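PDB 6PI9: 16S rRNA (guanine(1405)-N(7))-methyltransferase from Klebsiella pneumoniae, which probably methylates N7 of guanine 1405 in 16S rRNA, using S-adenosyl-L-methionine as methyl donor, and so confers resistance to various aminoglycosides. Local coordinates for residues S108-A113 against A206-V211; R116-A121 against E175-A180; N136-D141 against R162-D167. All coordinates share one frame; numbering follows the deposited sequence.

Contact 1: S108-A113 against A206-V211; sequences SPFLGA and APRLVV
Phe110, near the C-terminal end of helix 100-111, lays its ring against the side chain of Arg208 at the start of strand 208-214. A first torsion of -170° swings the ring away from the backbone N and out to the strand. Over one face lies the aliphatic part of the arginine: Arg208 CD sits 4.2 Å from the ring centroid, 12° off the normal, a CH-pi contact, while Arg208 CG touches Phe110 CZ at 3.5 Å. At the ring edge, near its plane, Phe110 CE1 meets Leu209 O at 3.6 Å, and the methyl Val210 CG2 lies close by. The backbone takes part too, since Phe110 O is 3.3 Å from Arg208 CD. Next along the helix, Leu111 turns the end of its side chain back, so that its CD2 packs at 4.0 Å on Val210 CG2, the two side chains nearly perpendicular. Just past the helix, Gly112 has a positive phi, a conformation that suits glycine. Arginine serves this place twice: its methylenes roof a buried aromatic ring, while its guanidinium reaches a salt bridge with Glu258. The contact thus joins helix to sheet mainly through apolar surface, with the outer nitrogens of the guanidinium carried on to Glu258.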
loop_
_atom_site.group_PDB
_atom_site.type_symbol
_atom_site.label_atom_id
_atom_site.label_comp_id
_atom_site.label_asym_id
_atom_site.label_seq_id
_atom_site.Cartn_x
_atom_site.Cartn_y
_atom_site.Cartn_z
ATOM N N SER A 108 -15.940 10.636 19.108
ATOM C CA SER A 108 -15.963 10.232 20.515
ATOM C C SER A 108 -17.334 10.343 21.182
ATOM O O SER A 108 -17.661 9.447 21.983
ATOM C CB SER A 108 -14.927 11.010 21.343
ATOM O OG SER A 108 -15.078 12.390 21.206
ATOM N N PRO A 109 -18.162 11.371 20.942
ATOM C CA PRO A 109 -19.492 11.330 21.564
ATOM C C PRO A 109 -20.270 10.081 21.188
ATOM O O PRO A 109 -21.108 9.625 21.980
ATOM C CB PRO A 109 -20.175 12.627 21.079
ATOM C CG PRO A 109 -19.382 13.123 19.918
ATOM C CD PRO A 109 -17.949 12.636 20.215
ATOM N N PHE A 110 -19.992 9.486 20.016
ATOM C CA PHE A 110 -20.647 8.237 19.671
ATOM C C PHE A 110 -20.165 7.094 20.547
ATOM O O PHE A 110 -20.928 6.142 20.791
ATOM C CB PHE A 110 -20.408 7.928 18.199
ATOM C CG PHE A 110 -21.221 6.790 17.665
ATOM C CD1 PHE A 110 -20.596 5.651 17.214
ATOM C CD2 PHE A 110 -22.606 6.891 17.554
ATOM C CE1 PHE A 110 -21.324 4.612 16.662
ATOM C CE2 PHE A 110 -23.347 5.855 17.026
ATOM C CZ PHE A 110 -22.695 4.714 16.559
ATOM N N LEU A 111 -18.898 7.123 20.980
ATOM C CA LEU A 111 -18.367 5.975 21.721
ATOM C C LEU A 111 -18.931 5.968 23.139
ATOM O O LEU A 111 -19.251 4.908 23.697
ATOM C CB LEU A 111 -16.834 6.020 21.780
ATOM C CG LEU A 111 -16.011 6.093 20.487
ATOM C CD1 LEU A 111 -14.554 6.255 20.838
ATOM C CD2 LEU A 111 -16.198 4.817 19.653
ATOM N N GLY A 112 -19.092 7.146 23.704
ATOM C CA GLY A 112 -19.607 7.307 25.041
ATOM C C GLY A 112 -18.488 7.529 26.035
ATOM O O GLY A 112 -17.324 7.174 25.807
ATOM N N ALA A 113 -18.852 8.138 27.159
ATOM C CA ALA A 113 -17.888 8.413 28.213
ATOM C C ALA A 113 -17.353 7.109 28.789
ATOM O O ALA A 113 -18.126 6.193 29.092
ATOM C CB ALA A 113 -18.535 9.255 29.317
ATOM N N ALA A 206 -21.008 -5.714 20.179
ATOM C CA ALA A 206 -20.967 -4.316 20.598
ATOM C C ALA A 206 -22.120 -3.598 19.898
ATOM O O ALA A 206 -22.347 -3.817 18.686
ATOM C CB ALA A 206 -19.633 -3.635 20.258
ATOM N N PRO A 207 -22.850 -2.739 20.606
ATOM C CA PRO A 207 -24.004 -2.084 19.978
ATOM C C PRO A 207 -23.646 -0.952 19.038
ATOM O O PRO A 207 -24.521 -0.529 18.260
ATOM C CB PRO A 207 -24.790 -1.555 21.180
ATOM C CG PRO A 207 -23.767 -1.341 22.224
ATOM C CD PRO A 207 -22.769 -2.444 22.049
ATOM N N ARG A 208 -22.420 -0.415 19.094
ATOM C CA ARG A 208 -22.045 0.698 18.224
ATOM C C ARG A 208 -20.760 0.305 17.538
ATOM O O ARG A 208 -19.881 -0.264 18.181
ATOM C CB ARG A 208 -21.849 2.006 19.000
ATOM C CG ARG A 208 -23.190 2.664 19.377
ATOM C CD ARG A 208 -23.084 3.613 20.542
ATOM N NE ARG A 208 -24.081 4.707 20.525
ATOM C CZ ARG A 208 -25.406 4.547 20.516
ATOM N NH1 ARG A 208 -25.945 3.323 20.459
ATOM N NH2 ARG A 208 -26.206 5.618 20.540
ATOM N N LEU A 209 -20.650 0.604 16.238
ATOM C CA LEU A 209 -19.481 0.270 15.440
ATOM C C LEU A 209 -19.026 1.535 14.732
ATOM O O LEU A 209 -19.858 2.337 14.299
ATOM C CB LEU A 209 -19.775 -0.796 14.371
ATOM C CG LEU A 209 -20.500 -2.037 14.882
ATOM C CD1 LEU A 209 -20.715 -2.948 13.699
ATOM C CD2 LEU A 209 -19.699 -2.792 15.977
ATOM N N VAL A 210 -17.715 1.711 14.614
ATOM C CA VAL A 210 -17.129 2.768 13.781
ATOM C C VAL A 210 -16.418 2.067 12.659
ATOM O O VAL A 210 -15.467 1.322 12.910
ATOM C CB VAL A 210 -16.147 3.645 14.574
ATOM C CG1 VAL A 210 -15.522 4.720 13.647
ATOM C CG2 VAL A 210 -16.880 4.280 15.758
ATOM N N VAL A 211 -16.867 2.273 11.421
ATOM C CA VAL A 211 -16.325 1.537 10.269
ATOM C C VAL A 211 -15.760 2.564 9.314
ATOM O O VAL A 211 -16.448 3.540 8.997
ATOM C CB VAL A 211 -17.422 0.715 9.557
ATOM C CG1 VAL A 211 -16.869 0.026 8.263
ATOM C CG2 VAL A 211 -18.109 -0.288 10.542
#

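Contact 2: R116-A121 against E175-A180; sequences RVLDLA and EEADAA. With SAH (S-adenosyl-L-homocysteine), chain B.
The guanidinium of Arg116 has a water in its plane at one edge. Arg116 NE donates to this water at 2.9 Å, and the water in turn donates to Glu176 O, bridging the two segments; Arg116 NH1 is hydrogen-bonded to Asn136 OD1. The second flat group, the carboxylate of Asp178, takes the backbone N of Arg116 through the anti lone pair of OD2, at 3.0 Å and almost straight (173°). With CG beside its own backbone N (chi1 -66°), Asp178 brings that oxygen back to the entry of strand 117-120. Arg116 O is gripped twice: by Ala179 N in the carbonyl plane, and by Asp178 N at 2.8 Å, tilted from that plane. Further on, Leu118 N donates to Ala179 O at 3.0 Å, continuing the parallel pairing of Val117 with Ala179 and Leu118 with Ala180. Leu118 fills the face it shares with Ala180: its CG is tight against Ala177 CB at 3.4 Å, and CD2 reaches Glu175 CB at 3.9 Å. The single methyls of Ala177 and Ala180 let the leucine lie close. Just past the strand, Ala121 O accepts from the amino N of S-adenosyl-L-homocysteine at 2.8 Å. Polar groups therefore pin Arg116 to the residues leading into strand 179-183, Leu118 packs on alanine methyls, and a backbone carbonyl beyond the strand binds the ligand's amino group.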
loop_
_atom_site.group_PDB
_atom_site.type_symbol
_atom_site.label_atom_id
_atom_site.label_comp_id
_atom_site.label_asym_id
_atom_site.label_seq_id
_atom_site.Cartn_x
_atom_site.Cartn_y
_atom_site.Cartn_z
ATOM N N ARG A 116 -15.903 0.987 26.926
ATOM C CA ARG A 116 -15.070 -0.177 26.641
ATOM C C ARG A 116 -15.055 -0.343 25.138
ATOM O O ARG A 116 -16.119 -0.545 24.528
ATOM C CB ARG A 116 -15.612 -1.454 27.265
ATOM C CG ARG A 116 -14.794 -2.714 26.890
ATOM C CD ARG A 116 -13.356 -2.650 27.427
ATOM N NE ARG A 116 -12.707 -3.979 27.331
ATOM C CZ ARG A 116 -11.421 -4.208 27.564
ATOM N NH1 ARG A 116 -10.613 -3.209 27.909
ATOM N NH2 ARG A 116 -10.928 -5.450 27.442
ATOM N N VAL A 117 -13.869 -0.259 24.536
ATOM C CA VAL A 117 -13.754 -0.147 23.073
ATOM C C VAL A 117 -12.899 -1.300 22.561
ATOM O O VAL A 117 -11.773 -1.480 23.026
ATOM C CB VAL A 117 -13.111 1.192 22.656
ATOM C CG1 VAL A 117 -12.929 1.269 21.173
ATOM C CG2 VAL A 117 -13.974 2.392 23.110
ATOM N N LEU A 118 -13.399 -2.050 21.585
ATOM C CA LEU A 118 -12.576 -3.033 20.879
ATOM C C LEU A 118 -11.988 -2.350 19.648
ATOM O O LEU A 118 -12.721 -1.722 18.914
ATOM C CB LEU A 118 -13.436 -4.195 20.398
ATOM C CG LEU A 118 -14.276 -4.932 21.420
ATOM C CD1 LEU A 118 -14.883 -6.142 20.716
ATOM C CD2 LEU A 118 -13.435 -5.318 22.610
ATOM N N ASP A 119 -10.685 -2.482 19.405
ATOM C CA ASP A 119 -10.075 -1.853 18.216
ATOM C C ASP A 119 -9.585 -3.010 17.350
ATOM O O ASP A 119 -8.573 -3.626 17.672
ATOM C CB ASP A 119 -8.940 -0.925 18.643
ATOM C CG ASP A 119 -8.439 -0.043 17.542
ATOM O OD1 ASP A 119 -8.727 -0.311 16.336
ATOM O OD2 ASP A 119 -7.740 0.950 17.914
ATOM N N LEU A 120 -10.313 -3.327 16.257
ATOM C CA LEU A 120 -10.084 -4.578 15.528
ATOM C C LEU A 120 -9.090 -4.288 14.423
ATOM O O LEU A 120 -9.267 -3.313 13.688
ATOM C CB LEU A 120 -11.365 -5.115 14.888
ATOM C CG LEU A 120 -12.279 -6.037 15.672
ATOM C CD1 LEU A 120 -12.815 -5.268 16.812
ATOM C CD2 LEU A 120 -13.433 -6.473 14.783
ATOM N N ALA A 121 -8.039 -5.099 14.346
ATOM C CA ALA A 121 -6.930 -4.832 13.450
ATOM C C ALA A 121 -6.372 -3.457 13.776
ATOM O O ALA A 121 -6.324 -2.555 12.953
ATOM C CB ALA A 121 -7.372 -4.921 11.983
ATOM N N GLU A 175 -15.486 -10.743 22.745
ATOM C CA GLU A 175 -15.532 -9.824 23.868
ATOM C C GLU A 175 -16.808 -8.989 23.825
ATOM O O GLU A 175 -17.373 -8.733 22.750
ATOM C CB GLU A 175 -14.306 -8.909 23.863
ATOM C CG GLU A 175 -13.011 -9.674 24.165
ATOM C CD GLU A 175 -12.310 -10.187 22.910
ATOM O OE1 GLU A 175 -11.129 -10.590 23.023
ATOM O OE2 GLU A 175 -12.931 -10.169 21.814
ATOM N N GLU A 176 -17.266 -8.592 25.015
ATOM C CA GLU A 176 -18.312 -7.591 25.188
ATOM C C GLU A 176 -17.705 -6.205 25.170
ATOM O O GLU A 176 -16.709 -5.954 25.852
ATOM C CB GLU A 176 -19.001 -7.754 26.535
ATOM C CG GLU A 176 -19.640 -9.049 26.717
ATOM C CD GLU A 176 -21.056 -8.943 27.227
ATOM O OE1 GLU A 176 -21.904 -9.655 26.659
ATOM O OE2 GLU A 176 -21.315 -8.210 28.221
ATOM N N ALA A 177 -18.353 -5.277 24.477
ATOM C CA ALA A 177 -17.855 -3.914 24.525
ATOM C C ALA A 177 -18.978 -2.925 24.235
ATOM O O ALA A 177 -20.063 -3.289 23.780
ATOM C CB ALA A 177 -16.695 -3.721 23.559
ATOM N N ASP A 178 -18.708 -1.664 24.553
ATOM C CA ASP A 178 -19.643 -0.596 24.225
ATOM C C ASP A 178 -19.552 -0.220 22.760
ATOM O O ASP A 178 -20.559 0.169 22.144
ATOM C CB ASP A 178 -19.355 0.591 25.125
ATOM C CG ASP A 178 -19.654 0.265 26.582
ATOM O OD1 ASP A 178 -20.803 -0.163 26.819
ATOM O OD2 ASP A 178 -18.759 0.350 27.455
ATOM N N ALA A 179 -18.368 -0.336 22.178
ATOM C CA ALA A 179 -18.196 0.055 20.786
ATOM C C ALA A 179 -17.073 -0.764 20.208
ATOM O O ALA A 179 -16.172 -1.164 20.947
ATOM C CB ALA A 179 -17.870 1.559 20.677
ATOM N N ALA A 180 -17.107 -1.015 18.873
ATOM C CA ALA A 180 -15.983 -1.621 18.189
ATOM C C ALA A 180 -15.604 -0.781 16.984
ATOM O O ALA A 180 -16.472 -0.198 16.324
ATOM C CB ALA A 180 -16.256 -3.039 17.682
HETATM N N SAH B . -7.256 0.027 12.218
HETATM C CA SAH B . -5.881 0.573 12.222
HETATM C CB SAH B . -5.000 -0.182 11.243
HETATM C CG SAH B . -5.508 -0.307 9.777
HETATM S SD SAH B . -4.185 -0.994 8.676
HETATM C C SAH B . -5.885 2.072 11.865
HETATM O O SAH B . -6.851 2.490 11.193
HETATM O OXT SAH B . -4.948 2.830 12.187
HETATM C "C5'" SAH B . -4.840 -2.711 8.514
HETATM C "C4'" SAH B . -4.486 -3.625 9.724
HETATM O "O4'" SAH B . -5.210 -4.871 9.616
HETATM C "C3'" SAH B . -2.991 -3.990 9.949
HETATM O "O3'" SAH B . -2.572 -3.610 11.276
HETATM C "C2'" SAH B . -2.925 -5.510 9.805
HETATM O "O2'" SAH B . -1.997 -6.043 10.752
HETATM C "C1'" SAH B . -4.364 -5.885 10.190
HETATM N N9 SAH B . -4.841 -7.119 9.596
HETATM C C8 SAH B . -4.834 -7.456 8.266
HETATM N N7 SAH B . -5.491 -8.648 8.135
HETATM C C5 SAH B . -5.845 -9.074 9.389
HETATM C C6 SAH B . -6.466 -10.203 9.873
HETATM N N6 SAH B . -6.809 -11.212 9.099
HETATM N N1 SAH B . -6.749 -10.264 11.227
HETATM C C2 SAH B . -6.344 -9.293 12.079
HETATM N N3 SAH B . -5.709 -8.166 11.627
HETATM C C4 SAH B . -5.482 -8.098 10.285
HETATM O O HOH W 1 -14.206 -6.299 26.585
#

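Contact 3: N136-D141 against R162-D167; sequences NALGMD and RARACD. With SAH (S-adenosyl-L-homocysteine), chain B.
Met140 and Arg164, paired on adjoining parallel strands, run side by side and point the same way. From the methionine's base outward, CB presses on Cys166 CB at 3.4 Å, a tight carbon contact, and CG lies along the same cysteine. SD then settles over one face of the Arg164 guanidinium, 3.7 Å from Arg164 NH2 and nearer the group's margin than its centre, and CE ends near that same nitrogen. Met140 CG stands between the backbone N and the carbonyl carbon (chi1 54°), and Arg164 adopts the same first torsion (60°), which keeps the two chains abreast. The unbranched, polarisable thioether suits a place against a flat cation, which forms a salt bridge with Glu171; Arg164 NH1 also donates to Ala165 O. Leu138 CD2 lies at the guanidinium edge. Gly139 pairs with Ala163, whose methyl lies on the other face of the sheet; with no side chain on the glycine, the strands come close there. Five backbone bonds join the strands, among them Gly139 N to Arg162 O at 2.8 Å and Cys166 N to Asp141 O at 2.8 Å. Beyond them the end of strand 137-141 and the loop after strand 162-165 hold S-adenosyl-L-homocysteine: Asp141 OD2 accepts from ribose O3' at 2.7 Å, and Asp167 OD1 accepts from adenine N6 at 3.0 Å. Strand 137-141, helix 144-157 and strand 162-165 form a beta-alpha-beta unit, and an acidic residue at the end of its first strand, set against the ribose hydroxyls of the cofactor, is a hallmark of Rossmann-fold methyltransferases.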
loop_
_atom_site.group_PDB
_atom_site.type_symbol
_atom_site.label_atom_id
_atom_site.label_comp_id
_atom_site.label_asym_id
_atom_site.label_seq_id
_atom_site.Cartn_x
_atom_site.Cartn_y
_atom_site.Cartn_z
ATOM N N ASN A 136 -9.561 2.742 27.601
ATOM C CA ASN A 136 -10.137 1.454 27.951
ATOM C C ASN A 136 -10.440 0.688 26.676
ATOM O O ASN A 136 -11.596 0.366 26.413
ATOM C CB ASN A 136 -11.409 1.621 28.782
ATOM C CG ASN A 136 -11.938 0.304 29.321
ATOM O OD1 ASN A 136 -11.215 -0.688 29.402
ATOM N ND2 ASN A 136 -13.218 0.292 29.684
ATOM N N ALA A 137 -9.415 0.440 25.847
ATOM C CA ALA A 137 -9.624 -0.281 24.606
ATOM C C ALA A 137 -8.906 -1.622 24.627
ATOM O O ALA A 137 -7.939 -1.833 25.363
ATOM C CB ALA A 137 -9.164 0.509 23.351
ATOM N N LEU A 138 -9.376 -2.545 23.794
ATOM C CA LEU A 138 -8.681 -3.824 23.644
ATOM C C LEU A 138 -8.366 -3.887 22.177
ATOM O O LEU A 138 -9.285 -4.051 21.368
ATOM C CB LEU A 138 -9.544 -5.019 24.027
ATOM C CG LEU A 138 -8.759 -6.317 23.783
ATOM C CD1 LEU A 138 -7.570 -6.303 24.714
ATOM C CD2 LEU A 138 -9.633 -7.558 23.986
ATOM N N GLY A 139 -7.101 -3.708 21.822
ATOM C CA GLY A 139 -6.730 -3.852 20.431
ATOM C C GLY A 139 -6.486 -5.293 20.061
ATOM O O GLY A 139 -6.160 -6.159 20.882
ATOM N N MET A 140 -6.616 -5.580 18.766
ATOM C CA MET A 140 -6.212 -6.921 18.375
ATOM C C MET A 140 -5.714 -6.876 16.951
ATOM O O MET A 140 -6.208 -6.090 16.137
ATOM C CB MET A 140 -7.334 -7.933 18.559
ATOM C CG MET A 140 -8.635 -7.649 17.912
ATOM S SD MET A 140 -9.980 -8.528 18.879
ATOM C CE MET A 140 -10.089 -7.571 20.379
ATOM N N ASP A 141 -4.736 -7.728 16.652
ATOM C CA ASP A 141 -4.122 -7.643 15.328
ATOM C C ASP A 141 -3.304 -8.920 15.114
ATOM O O ASP A 141 -3.016 -9.667 16.055
ATOM C CB ASP A 141 -3.256 -6.383 15.248
ATOM C CG ASP A 141 -3.056 -5.882 13.806
ATOM O OD1 ASP A 141 -2.582 -6.648 12.975
ATOM O OD2 ASP A 141 -3.446 -4.728 13.526
ATOM N N ARG A 162 -5.161 -2.581 26.406
ATOM C CA ARG A 162 -4.287 -3.732 26.173
ATOM C C ARG A 162 -4.487 -4.151 24.724
ATOM O O ARG A 162 -5.452 -3.757 24.086
ATOM C CB ARG A 162 -4.622 -4.910 27.090
ATOM C CG ARG A 162 -4.313 -4.729 28.589
ATOM C CD ARG A 162 -2.849 -4.509 28.887
ATOM N NE ARG A 162 -2.582 -4.410 30.332
ATOM C CZ ARG A 162 -2.671 -3.277 31.043
ATOM N NH1 ARG A 162 -3.003 -2.142 30.451
ATOM N NH2 ARG A 162 -2.398 -3.271 32.356
ATOM N N ALA A 163 -3.606 -5.018 24.224
ATOM C CA ALA A 163 -3.808 -5.602 22.898
ATOM C C ALA A 163 -3.440 -7.080 22.939
ATOM O O ALA A 163 -2.687 -7.528 23.807
ATOM C CB ALA A 163 -2.974 -4.911 21.819
ATOM N N ARG A 164 -3.983 -7.838 21.980
ATOM C CA ARG A 164 -3.675 -9.254 21.921
ATOM C C ARG A 164 -3.675 -9.712 20.473
ATOM O O ARG A 164 -4.244 -9.075 19.587
ATOM C CB ARG A 164 -4.699 -10.069 22.705
ATOM C CG ARG A 164 -6.101 -9.836 22.102
ATOM C CD ARG A 164 -6.875 -11.072 22.275
ATOM N NE ARG A 164 -8.273 -11.073 21.858
ATOM C CZ ARG A 164 -8.760 -11.778 20.844
ATOM N NH1 ARG A 164 -7.955 -12.539 20.075
ATOM N NH2 ARG A 164 -10.067 -11.758 20.631
ATOM N N ALA A 165 -3.011 -10.835 20.241
ATOM C CA ALA A 165 -3.038 -11.447 18.905
ATOM C C ALA A 165 -4.452 -11.820 18.459
ATOM O O ALA A 165 -5.188 -12.491 19.187
ATOM C CB ALA A 165 -2.186 -12.705 18.960
ATOM N N CYS A 166 -4.773 -11.569 17.189
ATOM C CA CYS A 166 -6.073 -12.025 16.696
ATOM C C CYS A 166 -6.046 -12.094 15.181
ATOM O O CYS A 166 -5.766 -11.063 14.562
ATOM C CB CYS A 166 -7.156 -10.999 17.084
ATOM S SG CYS A 166 -8.755 -11.398 16.358
ATOM N N ASP A 167 -6.396 -13.236 14.593
ATOM C CA ASP A 167 -6.566 -13.317 13.130
ATOM C C ASP A 167 -8.069 -13.335 12.869
ATOM O O ASP A 167 -8.735 -14.340 13.136
ATOM C CB ASP A 167 -5.851 -14.542 12.515
ATOM C CG ASP A 167 -5.904 -14.527 10.965
ATOM O OD1 ASP A 167 -6.841 -13.917 10.394
ATOM O OD2 ASP A 167 -5.062 -15.190 10.322
HETATM N N SAH B . -7.256 0.027 12.218
HETATM C CA SAH B . -5.881 0.573 12.222
HETATM C CB SAH B . -5.000 -0.182 11.243
HETATM C CG SAH B . -5.508 -0.307 9.777
HETATM S SD SAH B . -4.185 -0.994 8.676
HETATM C C SAH B . -5.885 2.072 11.865
HETATM O O SAH B . -6.851 2.490 11.193
HETATM O OXT SAH B . -4.948 2.830 12.187
HETATM C "C5'" SAH B . -4.840 -2.711 8.514
HETATM C "C4'" SAH B . -4.486 -3.625 9.724
HETATM O "O4'" SAH B . -5.210 -4.871 9.616
HETATM C "C3'" SAH B . -2.991 -3.990 9.949
HETATM O "O3'" SAH B . -2.572 -3.610 11.276
HETATM C "C2'" SAH B . -2.925 -5.510 9.805
HETATM O "O2'" SAH B . -1.997 -6.043 10.752
HETATM C "C1'" SAH B . -4.364 -5.885 10.190
HETATM N N9 SAH B . -4.841 -7.119 9.596
HETATM C C8 SAH B . -4.834 -7.456 8.266
HETATM N N7 SAH B . -5.491 -8.648 8.135
HETATM C C5 SAH B . -5.845 -9.074 9.389
HETATM C C6 SAH B . -6.466 -10.203 9.873
HETATM N N6 SAH B . -6.809 -11.212 9.099
HETATM N N1 SAH B . -6.749 -10.264 11.227
HETATM C C2 SAH B . -6.344 -9.293 12.079
HETATM N N3 SAH B . -5.709 -8.166 11.627
HETATM C C4 SAH B . -5.482 -8.098 10.285
#

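How the contacts relate
All three contacts reach one mixed sheet, in which strands 162-165, 137-141, 117-120, 179-183 and 208-214 lie side by side and parallel. Contact 2 occupies the middle: Val117 O lies 2.7 Å from Leu138 N of contact 3, while Ala180 O lies 2.8 Å from Val210 N of contact 1, both probable hydrogen bonds. A salt bridge, Glu175 OE1 to Arg164 NH2 at 2.9 Å, further ties contact 2 to contact 3. These two share the ligand, contact 2 binding its amino end and contact 3 its ribose and adenine. Contact 1, centred about 17 Å from the centre of contact 3, stays back from the pocket, with the Val210 side chain about 9 Å from S-adenosyl-L-homocysteine.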